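Side-chain contacts in glucuronoarabinoxylan endo-1,4-beta-xylanase (Clostridium papyrosolvens, PDB 4FMV), which probably hydrolyses internal beta-1,4 linkages of plant cell-wall polysaccharides such as xylan, through the family 30 glycoside hydrolase module that makes up this chain: residues K126-D130 with N131-L135; T194-D197 with N198-V201; T209-N212 with N213-Y216; D238-G241 with N242-M246; F293-P296 with G297-R300. One frame throughout, in Å; residues are numbered along the deposited sequence.

Contact 1. Residues K126-D130 with N131-L135; sequences KYMKD and NGVDL
Asn131 lays its carboxamide obliquely against the Tyr127 ring, its ND2 3.4 Å from Tyr127 CE1 and the two planes 59° apart. The same nitrogen donates to the carbonyl oxygen of Tyr127 (ND2 to O 2.9 Å) in a nearly straight bond, with the acceptor in the plane of the amide. With CG beside its own backbone N (chi1 -70°), ND2 is turned back to Tyr127 O; Asn131 N donates to the same oxygen, and the two donors come from opposite faces of the carbonyl plane. One residue on, Gly132 takes a positive phi as the C-prime residue of a Schellman motif that ends helix 114-130. Val133 N bonds to Met128 O at 2.8 Å, and Gly132 N bonds to Lys129 O. Met128 CG lies 4.0 Å from Leu135 CG, and Leu70 of helix 67-78 packs on both Met128 and Asn131. Lys129 NZ and Asp134 OD1 form only a long salt bridge of 3.8 Å, while a water donates to both Lys129 O and Asp134 OD1. The carbonyls of Tyr127, Met128 and Lys129 thus find donors in the turn, the Asn131 amide and water, while Met128 and Leu135 meet on the buried side.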
loop_
_atom_site.group_PDB
_atom_site.type_symbol
_atom_site.label_atom_id
_atom_site.label_comp_id
_atom_site.label_asym_id
_atom_site.label_seq_id
_atom_site.Cartn_x
_atom_site.Cartn_y
_atom_site.Cartn_z
ATOM N N LYS A 126 14.153 -4.151 16.694
ATOM C CA LYS A 126 15.113 -3.494 17.577
ATOM C C LYS A 126 16.324 -2.979 16.796
ATOM O O LYS A 126 16.803 -1.874 17.043
ATOM C CB LYS A 126 15.527 -4.395 18.746
ATOM C CG LYS A 126 16.560 -3.759 19.700
ATOM C CD LYS A 126 17.014 -4.789 20.742
ATOM C CE LYS A 126 17.907 -4.185 21.851
ATOM N NZ LYS A 126 19.214 -3.694 21.349
ATOM N N TYR A 127 16.816 -3.760 15.840
ATOM C CA TYR A 127 17.893 -3.278 14.965
ATOM C C TYR A 127 17.505 -1.962 14.286
ATOM O O TYR A 127 18.284 -1.000 14.245
ATOM C CB TYR A 127 18.200 -4.331 13.898
ATOM C CG TYR A 127 19.128 -3.862 12.808
ATOM C CD1 TYR A 127 20.445 -3.498 13.097
ATOM C CD2 TYR A 127 18.706 -3.797 11.477
ATOM C CE1 TYR A 127 21.319 -3.081 12.097
ATOM C CE2 TYR A 127 19.581 -3.376 10.467
ATOM C CZ TYR A 127 20.882 -3.022 10.788
ATOM O OH TYR A 127 21.752 -2.593 9.805
ATOM N N MET A 128 16.295 -1.913 13.742
ATOM C CA MET A 128 15.823 -0.674 13.145
ATOM C C MET A 128 15.761 0.459 14.183
ATOM O O MET A 128 16.223 1.596 13.932
ATOM C CB MET A 128 14.462 -0.889 12.485
ATOM C CG MET A 128 14.531 -1.777 11.264
ATOM S SD MET A 128 15.328 -0.945 9.884
ATOM C CE MET A 128 15.791 -2.349 8.869
ATOM N N LYS A 129 15.185 0.156 15.345
ATOM C CA LYS A 129 15.080 1.164 16.407
ATOM C C LYS A 129 16.434 1.709 16.877
ATOM O O LYS A 129 16.591 2.913 17.110
ATOM C CB LYS A 129 14.331 0.600 17.606
ATOM C CG LYS A 129 14.212 1.581 18.771
ATOM C CD LYS A 129 13.325 1.018 19.872
ATOM C CE LYS A 129 13.138 2.026 21.007
ATOM N NZ LYS A 129 12.547 3.303 20.507
ATOM N N ASP A 130 17.407 0.819 17.040
ATOM C CA ASP A 130 18.722 1.210 17.544
ATOM C C ASP A 130 19.443 2.079 16.512
ATOM O O ASP A 130 20.382 2.822 16.823
ATOM C CB ASP A 130 19.565 -0.037 17.839
ATOM C CG ASP A 130 19.097 -0.790 19.065
ATOM O OD1 ASP A 130 18.276 -0.240 19.834
ATOM O OD2 ASP A 130 19.565 -1.933 19.276
ATOM N N ASN A 131 19.043 1.905 15.266
ATOM C CA ASN A 131 19.576 2.665 14.137
ATOM C C ASN A 131 18.764 3.868 13.694
ATOM O O ASN A 131 18.984 4.392 12.614
ATOM C CB ASN A 131 20.003 1.747 12.996
ATOM C CG ASN A 131 21.240 0.957 13.354
ATOM O OD1 ASN A 131 22.364 1.434 13.183
ATOM N ND2 ASN A 131 21.047 -0.234 13.903
ATOM N N GLY A 132 17.739 4.218 14.467
ATOM C CA GLY A 132 17.029 5.466 14.252
ATOM C C GLY A 132 15.756 5.369 13.433
ATOM O O GLY A 132 15.143 6.389 13.114
ATOM N N VAL A 133 15.345 4.157 13.079
ATOM C CA VAL A 133 14.104 3.983 12.334
ATOM C C VAL A 133 13.087 3.299 13.247
ATOM O O VAL A 133 13.313 2.169 13.703
ATOM C CB VAL A 133 14.346 3.137 11.047
ATOM C CG1 VAL A 133 13.022 2.737 10.365
ATOM C CG2 VAL A 133 15.263 3.887 10.093
ATOM N N ASP A 134 11.971 3.958 13.537
ATOM C CA ASP A 134 10.962 3.271 14.324
ATOM C C ASP A 134 9.997 2.638 13.325
ATOM O O ASP A 134 9.186 3.334 12.681
ATOM C CB ASP A 134 10.233 4.263 15.248
ATOM C CG ASP A 134 11.132 4.792 16.388
ATOM O OD1 ASP A 134 12.081 4.081 16.789
ATOM O OD2 ASP A 134 10.881 5.917 16.894
ATOM N N LEU A 135 10.061 1.312 13.210
ATOM C CA LEU A 135 9.220 0.606 12.244
ATOM C C LEU A 135 7.761 0.842 12.565
ATOM O O LEU A 135 7.355 0.684 13.719
ATOM C CB LEU A 135 9.451 -0.895 12.309
ATOM C CG LEU A 135 10.512 -1.568 11.467
ATOM C CD1 LEU A 135 10.252 -3.087 11.547
ATOM C CD2 LEU A 135 10.501 -1.052 10.029
HETATM O O HOH W 1 14.615 5.067 16.907
#

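Contact 2. Residues T194-D197 with N198-V201; sequences TALD and NMDV
Asn198 lies alongside Thr194 at the end of the short helix 193-198, where the chain heads for strand 201-205 of the (beta/alpha)8 barrel. Asn198 N donates to Thr194 O at 3.0 Å, with a second, weak bond to Ala195 O. The two side chains point the same way, with Asn198 ND2 4.1 Å from Thr194 CG2. The amide's polar partner lies elsewhere: ND2 donates to the carbonyl oxygen of Met162, tying this helix end to helix 155-164. Met199 N bonds to Leu196 O at 3.2 Å, the donor standing well above the carbonyl plane, 72° out of it. Lys226 NZ donates to both Leu196 O and Met199 O, so two acceptors that approach each other closely share one charged donor, which probably eases their mutual repulsion. The side chain of Met199 leaves with CG opposite its own nitrogen (chi1 -176°) and stays extended through SD, burying itself against Ile189 and Leu190 of helix 183-190 and Met162. Leu196, on the preceding turn, also leans on Leu190. The bend at Met199 chi3, 82°, sets the terminal methyl CE 4.2 Å from Leu196 CD1.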
loop_
_atom_site.group_PDB
_atom_site.type_symbol
_atom_site.label_atom_id
_atom_site.label_comp_id
_atom_site.label_asym_id
_atom_site.label_seq_id
_atom_site.Cartn_x
_atom_site.Cartn_y
_atom_site.Cartn_z
ATOM N N THR A 194 -8.685 -12.270 20.988
ATOM C CA THR A 194 -7.258 -12.161 21.285
ATOM C C THR A 194 -6.435 -11.879 20.032
ATOM O O THR A 194 -5.612 -10.962 20.005
ATOM C CB THR A 194 -6.718 -13.441 21.991
ATOM O OG1 THR A 194 -7.460 -13.681 23.193
ATOM C CG2 THR A 194 -5.265 -13.275 22.352
ATOM N N ALA A 195 -6.637 -12.674 18.989
ATOM C CA ALA A 195 -5.945 -12.445 17.721
ATOM C C ALA A 195 -6.210 -11.031 17.194
ATOM O O ALA A 195 -5.293 -10.334 16.753
ATOM C CB ALA A 195 -6.371 -13.480 16.695
ATOM N N LEU A 196 -7.471 -10.615 17.236
ATOM C CA LEU A 196 -7.851 -9.296 16.759
ATOM C C LEU A 196 -7.097 -8.202 17.531
ATOM O O LEU A 196 -6.639 -7.224 16.942
ATOM C CB LEU A 196 -9.363 -9.107 16.882
ATOM C CG LEU A 196 -9.950 -7.750 16.454
ATOM C CD1 LEU A 196 -9.574 -7.381 15.014
ATOM C CD2 LEU A 196 -11.464 -7.770 16.643
ATOM N N ASP A 197 -6.970 -8.383 18.843
ATOM C CA ASP A 197 -6.227 -7.459 19.700
ATOM C C ASP A 197 -4.773 -7.365 19.275
ATOM O O ASP A 197 -4.140 -6.296 19.369
ATOM C CB ASP A 197 -6.267 -7.917 21.157
ATOM C CG ASP A 197 -7.374 -7.262 21.937
ATOM O OD1 ASP A 197 -7.889 -6.227 21.468
ATOM O OD2 ASP A 197 -7.731 -7.777 23.019
ATOM N N ASN A 198 -4.234 -8.502 18.843
ATOM C CA ASN A 198 -2.831 -8.579 18.464
ATOM C C ASN A 198 -2.557 -8.147 17.020
ATOM O O ASN A 198 -1.407 -8.078 16.617
ATOM C CB ASN A 198 -2.265 -9.981 18.740
ATOM C CG ASN A 198 -2.126 -10.261 20.217
ATOM O OD1 ASN A 198 -2.117 -9.331 21.035
ATOM N ND2 ASN A 198 -2.032 -11.543 20.578
ATOM N N MET A 199 -3.620 -7.862 16.261
ATOM C CA MET A 199 -3.516 -7.345 14.895
ATOM C C MET A 199 -3.763 -5.850 14.837
ATOM O O MET A 199 -4.806 -5.380 15.272
ATOM C CB MET A 199 -4.532 -8.007 13.975
ATOM C CG MET A 199 -4.385 -7.560 12.533
ATOM S SD MET A 199 -5.844 -7.902 11.526
ATOM C CE MET A 199 -6.848 -6.481 11.976
ATOM N N ASP A 200 -2.749 -5.101 14.427
ATOM C CA ASP A 200 -2.891 -3.690 14.075
ATOM C C ASP A 200 -3.280 -3.313 12.648
ATOM O O ASP A 200 -4.075 -2.394 12.438
ATOM C CB ASP A 200 -1.674 -2.932 14.576
ATOM C CG ASP A 200 -1.405 -3.248 16.027
ATOM O OD1 ASP A 200 -2.120 -2.686 16.882
ATOM O OD2 ASP A 200 -0.526 -4.094 16.299
ATOM N N VAL A 201 -2.678 -3.992 11.672
ATOM C CA VAL A 201 -2.941 -3.687 10.277
ATOM C C VAL A 201 -3.300 -4.974 9.554
ATOM O O VAL A 201 -2.562 -5.956 9.640
ATOM C CB VAL A 201 -1.718 -3.002 9.591
ATOM C CG1 VAL A 201 -2.002 -2.724 8.124
ATOM C CG2 VAL A 201 -1.346 -1.688 10.324
#

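Contact 3. Residues T209-N212 with N213-Y216; sequences TSVN and NMAY
Ser210 and Asn212 both hold their first side-chain bond between the backbone N and the carbonyl carbon (chi1 60° and 64°), and this turns Ser210 OG and Asn212 OD1 toward each other while Asn213, with CG beside its N, swings its amide in next to them. The setting is a turn in the loop between strand 201-205 and helix 217-221 of the (beta/alpha)8 barrel, with successive i to i+3 backbone bonds. Asn213 N donates to Ser210 O, Met214 N to Val211 O at 2.9 Å, and Ala215 N weakly to Asn212 O. Over the turn, Ser210 OG donates to Asn212 OD1 at 2.9 Å, approaching from above the plane of the amide. Asn213 ND2 lies 3.1 Å from the same hydroxyl oxygen, Ser210 OG. The side chains of Asn212 and Asn213 lie side by side, pointing the same way, with amide planes 48° apart, and this edge of the turn is largely polar. Elsewhere the buried Met214 gives the turn an apolar contact. Extended beyond CG, it lies along the turn with CB 3.2 Å from Val211 O, and its methyl CE sits 3.9 Å from Thr209 O and 4.3 Å from Val211 CG2. Met214 and Val211 both rest on Asp252 of helix 240-255, while Asn213 O receives a bond from Lys183 NZ; the turn therefore spans two helices of the barrel's outer layer. A water joins the start of the turn to its amide edge, accepting from Ser210 N at 2.8 Å and from Asn213 ND2 at 3.1 Å.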
loop_
_atom_site.group_PDB
_atom_site.type_symbol
_atom_site.label_atom_id
_atom_site.label_comp_id
_atom_site.label_asym_id
_atom_site.label_seq_id
_atom_site.Cartn_x
_atom_site.Cartn_y
_atom_site.Cartn_z
ATOM N N THR A 209 -7.628 -10.303 -7.365
ATOM C CA THR A 209 -8.786 -9.906 -6.545
ATOM C C THR A 209 -9.793 -9.111 -7.368
ATOM O O THR A 209 -9.453 -8.049 -7.887
ATOM C CB THR A 209 -8.334 -8.997 -5.364
ATOM O OG1 THR A 209 -7.267 -9.628 -4.648
ATOM C CG2 THR A 209 -9.506 -8.698 -4.399
ATOM N N SER A 210 -11.036 -9.596 -7.471
ATOM C CA SER A 210 -12.062 -8.859 -8.198
ATOM C C SER A 210 -12.511 -7.653 -7.374
ATOM O O SER A 210 -12.348 -7.632 -6.150
ATOM C CB SER A 210 -13.259 -9.759 -8.543
ATOM O OG SER A 210 -13.848 -10.286 -7.370
ATOM N N VAL A 211 -13.067 -6.647 -8.043
ATOM C CA VAL A 211 -13.505 -5.427 -7.363
ATOM C C VAL A 211 -14.452 -5.702 -6.173
ATOM O O VAL A 211 -14.253 -5.160 -5.078
ATOM C CB VAL A 211 -14.115 -4.438 -8.368
ATOM C CG1 VAL A 211 -14.531 -3.138 -7.682
ATOM C CG2 VAL A 211 -13.089 -4.164 -9.478
ATOM N N ASN A 212 -15.465 -6.552 -6.362
ATOM C CA ASN A 212 -16.379 -6.824 -5.267
ATOM C C ASN A 212 -15.663 -7.458 -4.067
ATOM O O ASN A 212 -16.106 -7.311 -2.910
ATOM C CB ASN A 212 -17.553 -7.707 -5.721
ATOM C CG ASN A 212 -17.106 -9.091 -6.164
ATOM O OD1 ASN A 212 -16.543 -9.257 -7.243
ATOM N ND2 ASN A 212 -17.365 -10.089 -5.333
ATOM N N ASN A 213 -14.561 -8.154 -4.333
ATOM C CA ASN A 213 -13.820 -8.826 -3.259
ATOM C C ASN A 213 -12.841 -7.904 -2.562
ATOM O O ASN A 213 -12.129 -8.317 -1.652
ATOM C CB ASN A 213 -13.156 -10.131 -3.742
ATOM C CG ASN A 213 -14.180 -11.272 -3.867
ATOM O OD1 ASN A 213 -15.096 -11.337 -3.066
ATOM N ND2 ASN A 213 -14.057 -12.120 -4.896
ATOM N N MET A 214 -12.820 -6.645 -2.986
ATOM C CA MET A 214 -12.032 -5.622 -2.304
ATOM C C MET A 214 -12.741 -5.111 -1.052
ATOM O O MET A 214 -12.097 -4.584 -0.141
ATOM C CB MET A 214 -11.717 -4.459 -3.245
ATOM C CG MET A 214 -10.827 -4.838 -4.426
ATOM S SD MET A 214 -10.455 -3.447 -5.535
ATOM C CE MET A 214 -9.652 -4.317 -6.903
ATOM N N ALA A 215 -14.068 -5.226 -1.019
ATOM C CA ALA A 215 -14.846 -4.866 0.167
ATOM C C ALA A 215 -14.755 -6.012 1.177
ATOM O O ALA A 215 -14.722 -7.186 0.799
ATOM C CB ALA A 215 -16.326 -4.603 -0.214
ATOM N N TYR A 216 -14.715 -5.688 2.458
ATOM C CA TYR A 216 -14.542 -6.725 3.475
ATOM C C TYR A 216 -15.465 -6.415 4.643
ATOM O O TYR A 216 -15.029 -5.825 5.605
ATOM C CB TYR A 216 -13.078 -6.759 3.958
ATOM C CG TYR A 216 -12.655 -8.006 4.707
ATOM C CD1 TYR A 216 -13.566 -9.031 5.006
ATOM C CD2 TYR A 216 -11.348 -8.153 5.132
ATOM C CE1 TYR A 216 -13.157 -10.175 5.701
ATOM C CE2 TYR A 216 -10.934 -9.289 5.829
ATOM C CZ TYR A 216 -11.834 -10.289 6.108
ATOM O OH TYR A 216 -11.386 -11.406 6.789
HETATM O O HOH W 2 -11.531 -12.230 -6.658
#

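Contact 4. Residues D238-G241 with N242-M246; sequences DTTG and NIMNM
Ile243 packs its CG1 branch back under the first turn of helix 240-255, against Asp238 and Thr239; this is the helix of the beta-alpha-beta unit formed with strands 227-232 and 261-266 in the (beta/alpha)8 barrel. Its CG1 stands beside the backbone N (chi1 -62°), which places that methylene 3.4 Å from Asp238 O and 3.3 Å from Thr239 O. CD1 continues toward Asp238 CA, and Ile243 also touches Lys282 and Val286 of helix 282-291. Asp238 OD1 is held in a salt bridge by Arg283, and the contact of Asp238 with Ile243 is made largely through the backbone.

Thr239 occupies the N-cap position, but its side chain makes no capping bond. With OG1 set between N and the carbonyl carbon (chi1 64°), the hydroxyl lies alongside the Asn242 amide, and both Thr239 OG1 and Asn242 ND2 bond to Asp237 OD1. One carboxylate oxygen from the preceding loop thus gathers the two side chains. Along the backbone, Ile243 N donates to Thr239 O, Met244 N to Thr240 O and Asn245 N to Gly241 O at 2.8 Å, the regular pattern of an alpha helix from its first turn. Met244 keeps CG 3.4 Å from Thr240 O, and the chain then turns off through bends at chi2 (-63°) and chi3. The Asn242 and Asn245 amides line up one turn apart, and Asn245 ND2 donates weakly to Asn242 OD1 at 3.4 Å.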
loop_
_atom_site.group_PDB
_atom_site.type_symbol
_atom_site.label_atom_id
_atom_site.label_comp_id
_atom_site.label_asym_id
_atom_site.label_seq_id
_atom_site.Cartn_x
_atom_site.Cartn_y
_atom_site.Cartn_z
ATOM N N ASP A 238 4.370 0.027 -18.951
ATOM C CA ASP A 238 3.835 1.372 -19.084
ATOM C C ASP A 238 2.851 1.588 -20.240
ATOM O O ASP A 238 2.499 2.736 -20.546
ATOM C CB ASP A 238 4.960 2.412 -19.072
ATOM C CG ASP A 238 5.743 2.398 -17.761
ATOM O OD1 ASP A 238 5.126 2.469 -16.674
ATOM O OD2 ASP A 238 6.981 2.288 -17.811
ATOM N N THR A 239 2.460 0.515 -20.921
ATOM C CA THR A 239 1.450 0.633 -21.970
ATOM C C THR A 239 0.178 1.245 -21.372
ATOM O O THR A 239 -0.090 1.106 -20.185
ATOM C CB THR A 239 1.126 -0.727 -22.662
ATOM O OG1 THR A 239 0.531 -1.640 -21.720
ATOM C CG2 THR A 239 2.396 -1.340 -23.217
ATOM N N THR A 240 -0.563 1.978 -22.188
ATOM C CA THR A 240 -1.774 2.650 -21.733
ATOM C C THR A 240 -2.796 1.733 -21.023
ATOM O O THR A 240 -3.415 2.139 -20.038
ATOM C CB THR A 240 -2.429 3.380 -22.894
ATOM O OG1 THR A 240 -1.447 4.225 -23.511
ATOM C CG2 THR A 240 -3.597 4.242 -22.394
ATOM N N GLY A 241 -2.965 0.505 -21.501
ATOM C CA GLY A 241 -3.894 -0.414 -20.847
ATOM C C GLY A 241 -3.559 -0.621 -19.374
ATOM O O GLY A 241 -4.455 -0.619 -18.525
ATOM N N ASN A 242 -2.271 -0.812 -19.078
ATOM C CA ASN A 242 -1.800 -0.988 -17.699
ATOM C C ASN A 242 -1.769 0.288 -16.868
ATOM O O ASN A 242 -1.980 0.238 -15.671
ATOM C CB ASN A 242 -0.441 -1.682 -17.657
ATOM C CG ASN A 242 -0.567 -3.183 -17.833
ATOM O OD1 ASN A 242 -1.474 -3.801 -17.271
ATOM N ND2 ASN A 242 0.318 -3.774 -18.632
ATOM N N ILE A 243 -1.489 1.421 -17.508
ATOM C CA ILE A 243 -1.650 2.712 -16.866
ATOM C C ILE A 243 -3.101 2.853 -16.368
ATOM O O ILE A 243 -3.336 3.263 -15.235
ATOM C CB ILE A 243 -1.278 3.880 -17.835
ATOM C CG1 ILE A 243 0.200 3.783 -18.244
ATOM C CG2 ILE A 243 -1.506 5.221 -17.176
ATOM C CD1 ILE A 243 1.131 3.530 -17.082
ATOM N N MET A 244 -4.071 2.517 -17.221
ATOM C CA MET A 244 -5.488 2.587 -16.835
ATOM C C MET A 244 -5.885 1.500 -15.828
ATOM O O MET A 244 -6.636 1.757 -14.883
ATOM C CB MET A 244 -6.382 2.490 -18.066
ATOM C CG MET A 244 -6.240 3.677 -19.020
ATOM S SD MET A 244 -6.766 5.192 -18.206
ATOM C CE MET A 244 -5.208 5.935 -17.710
ATOM N N ASN A 245 -5.390 0.284 -16.035
ATOM C CA ASN A 245 -5.651 -0.791 -15.090
ATOM C C ASN A 245 -5.192 -0.410 -13.705
ATOM O O ASN A 245 -5.875 -0.696 -12.730
ATOM C CB ASN A 245 -4.932 -2.069 -15.497
ATOM C CG ASN A 245 -5.594 -2.751 -16.659
ATOM O OD1 ASN A 245 -6.795 -2.593 -16.881
ATOM N ND2 ASN A 245 -4.817 -3.522 -17.412
ATOM N N MET A 246 -4.017 0.214 -13.632
ATOM C CA MET A 246 -3.413 0.582 -12.345
ATOM C C MET A 246 -4.126 1.780 -11.724
ATOM O O MET A 246 -4.419 1.760 -10.539
ATOM C CB MET A 246 -1.908 0.852 -12.478
ATOM C CG MET A 246 -1.238 1.363 -11.208
ATOM S SD MET A 246 0.535 1.684 -11.431
ATOM C CE MET A 246 0.929 2.408 -9.834
#

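Contact 5. Residues F293-P296 with G297-R300; sequences FIRP and GYKR
A type II beta turn runs from Arg295 to Tyr298, closed by Tyr298 N donating to Arg295 O at 3.0 Å, with Gly297 at a positive phi of 103°, the glycine position of such a turn. Tyr298 then folds its ring back over the chain that led into the turn. With CG beside its own N (chi1 -82°), the ring is laid across the peptide joining Ile294 to Arg295: Arg295 N sits over the ring centre, 3.5 Å above its plane. Arg295 CB approaches the Tyr298 ring at CE1, 3.5 Å away. The guanidinium takes no part in this, since the arginine chain bends at chi2 and chi3 and carries NH1 off to Gly42 O. At the base of the ring, Ile294 CG2 comes within 4.0 Å of Tyr298 CB, and Val323 of strand 321-328 packs against both residues. A water donates to Phe293 O at 2.6 Å and also bonds to Tyr298 OH at 2.8 Å, linking the hydroxyl end of the ring to the backbone of Phe293. Phe293 itself turns away to stack on Tyr351. Pro296 followed by glycine is the classic central pair of a type II turn; here it reverses the chain between helix 282-291 and strand 299-303, where the catalytic barrel meets the beta-rich region typical of family 30 enzymes.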
loop_
_atom_site.group_PDB
_atom_site.type_symbol
_atom_site.label_atom_id
_atom_site.label_comp_id
_atom_site.label_asym_id
_atom_site.label_seq_id
_atom_site.Cartn_x
_atom_site.Cartn_y
_atom_site.Cartn_z
ATOM N N PHE A 293 -0.254 14.199 -3.502
ATOM C CA PHE A 293 -1.278 15.113 -3.011
ATOM C C PHE A 293 -2.180 14.654 -1.864
ATOM O O PHE A 293 -2.730 15.503 -1.156
ATOM C CB PHE A 293 -2.103 15.634 -4.203
ATOM C CG PHE A 293 -1.246 15.986 -5.383
ATOM C CD1 PHE A 293 -0.402 17.088 -5.328
ATOM C CD2 PHE A 293 -1.228 15.185 -6.512
ATOM C CE1 PHE A 293 0.422 17.398 -6.381
ATOM C CE2 PHE A 293 -0.400 15.494 -7.576
ATOM C CZ PHE A 293 0.424 16.609 -7.506
ATOM N N ILE A 294 -2.244 13.352 -1.581
ATOM C CA ILE A 294 -3.105 12.938 -0.482
ATOM C C ILE A 294 -2.160 12.482 0.608
ATOM O O ILE A 294 -1.729 11.323 0.640
ATOM C CB ILE A 294 -3.969 11.724 -0.918
ATOM C CG1 ILE A 294 -4.700 12.024 -2.222
ATOM C CG2 ILE A 294 -4.955 11.304 0.185
ATOM C CD1 ILE A 294 -5.361 10.779 -2.858
ATOM N N ARG A 295 -1.990 13.351 1.596
ATOM C CA ARG A 295 -0.941 13.187 2.595
ATOM C C ARG A 295 -1.452 12.319 3.735
ATOM O O ARG A 295 -2.651 12.258 3.985
ATOM C CB ARG A 295 -0.513 14.560 3.137
ATOM C CG ARG A 295 0.008 15.529 2.071
ATOM C CD ARG A 295 1.062 14.846 1.210
ATOM N NE ARG A 295 2.151 14.269 1.997
ATOM C CZ ARG A 295 3.081 13.464 1.491
ATOM N NH1 ARG A 295 3.039 13.149 0.204
ATOM N NH2 ARG A 295 4.050 12.972 2.268
ATOM N N PRO A 296 -0.541 11.660 4.443
ATOM C CA PRO A 296 -0.967 10.900 5.611
ATOM C C PRO A 296 -1.805 11.772 6.554
ATOM O O PRO A 296 -1.386 12.880 6.928
ATOM C CB PRO A 296 0.369 10.555 6.271
ATOM C CG PRO A 296 1.286 10.366 5.102
ATOM C CD PRO A 296 0.884 11.449 4.134
ATOM N N GLY A 297 -2.972 11.268 6.951
ATOM C CA GLY A 297 -3.825 12.027 7.840
ATOM C C GLY A 297 -4.993 12.687 7.139
ATOM O O GLY A 297 -5.925 13.131 7.795
ATOM N N TYR A 298 -4.952 12.743 5.810
ATOM C CA TYR A 298 -6.107 13.159 5.021
ATOM C C TYR A 298 -7.189 12.097 5.184
ATOM O O TYR A 298 -6.922 10.976 5.625
ATOM C CB TYR A 298 -5.762 13.267 3.539
ATOM C CG TYR A 298 -5.080 14.559 3.117
ATOM C CD1 TYR A 298 -4.126 15.171 3.927
ATOM C CD2 TYR A 298 -5.393 15.152 1.915
ATOM C CE1 TYR A 298 -3.493 16.334 3.541
ATOM C CE2 TYR A 298 -4.777 16.315 1.509
ATOM C CZ TYR A 298 -3.820 16.900 2.318
ATOM O OH TYR A 298 -3.211 18.065 1.914
ATOM N N LYS A 299 -8.420 12.460 4.867
ATOM C CA LYS A 299 -9.490 11.488 4.862
ATOM C C LYS A 299 -10.140 11.443 3.482
ATOM O O LYS A 299 -10.258 12.458 2.817
ATOM C CB LYS A 299 -10.523 11.855 5.924
ATOM C CG LYS A 299 -9.984 11.727 7.327
ATOM C CD LYS A 299 -10.983 12.189 8.356
ATOM C CE LYS A 299 -10.418 12.006 9.761
ATOM N NZ LYS A 299 -11.430 12.410 10.777
ATOM N N ARG A 300 -10.564 10.268 3.043
ATOM C CA ARG A 300 -11.412 10.244 1.879
ATOM C C ARG A 300 -12.750 10.880 2.264
ATOM O O ARG A 300 -13.187 10.800 3.423
ATOM C CB ARG A 300 -11.603 8.825 1.371
ATOM C CG ARG A 300 -12.419 8.761 0.110
ATOM C CD ARG A 300 -12.459 7.362 -0.445
ATOM N NE ARG A 300 -13.393 6.509 0.282
ATOM C CZ ARG A 300 -14.662 6.342 -0.063
ATOM N NH1 ARG A 300 -15.154 6.991 -1.106
ATOM N NH2 ARG A 300 -15.445 5.540 0.643
HETATM O O HOH W 3 -2.814 18.069 -0.877
#

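In the fold
All five contacts are local turns or helix ends spread around the fold, and none touches another. Contacts 1, 2, 4 and 5 are partly buried, whereas contact 3 lies at the surface. Contacts 1 and 2 both lie where a helix runs out toward a barrel strand, yet contact 1 ends in a glycine-based motif with a side-chain amide bonded to a helix carbonyl, while contact 2 sends its asparagine to a neighbouring helix. Contact 4 is the reverse case, a helix start, on the opposite side of the chain's centre from both. Contact 3 is dominated by amides, a hydroxyl and water; its methionine nevertheless leans on helix 240-255, which contact 4 begins. Contact 5 is built round an aromatic ring and joins barrel to beta region.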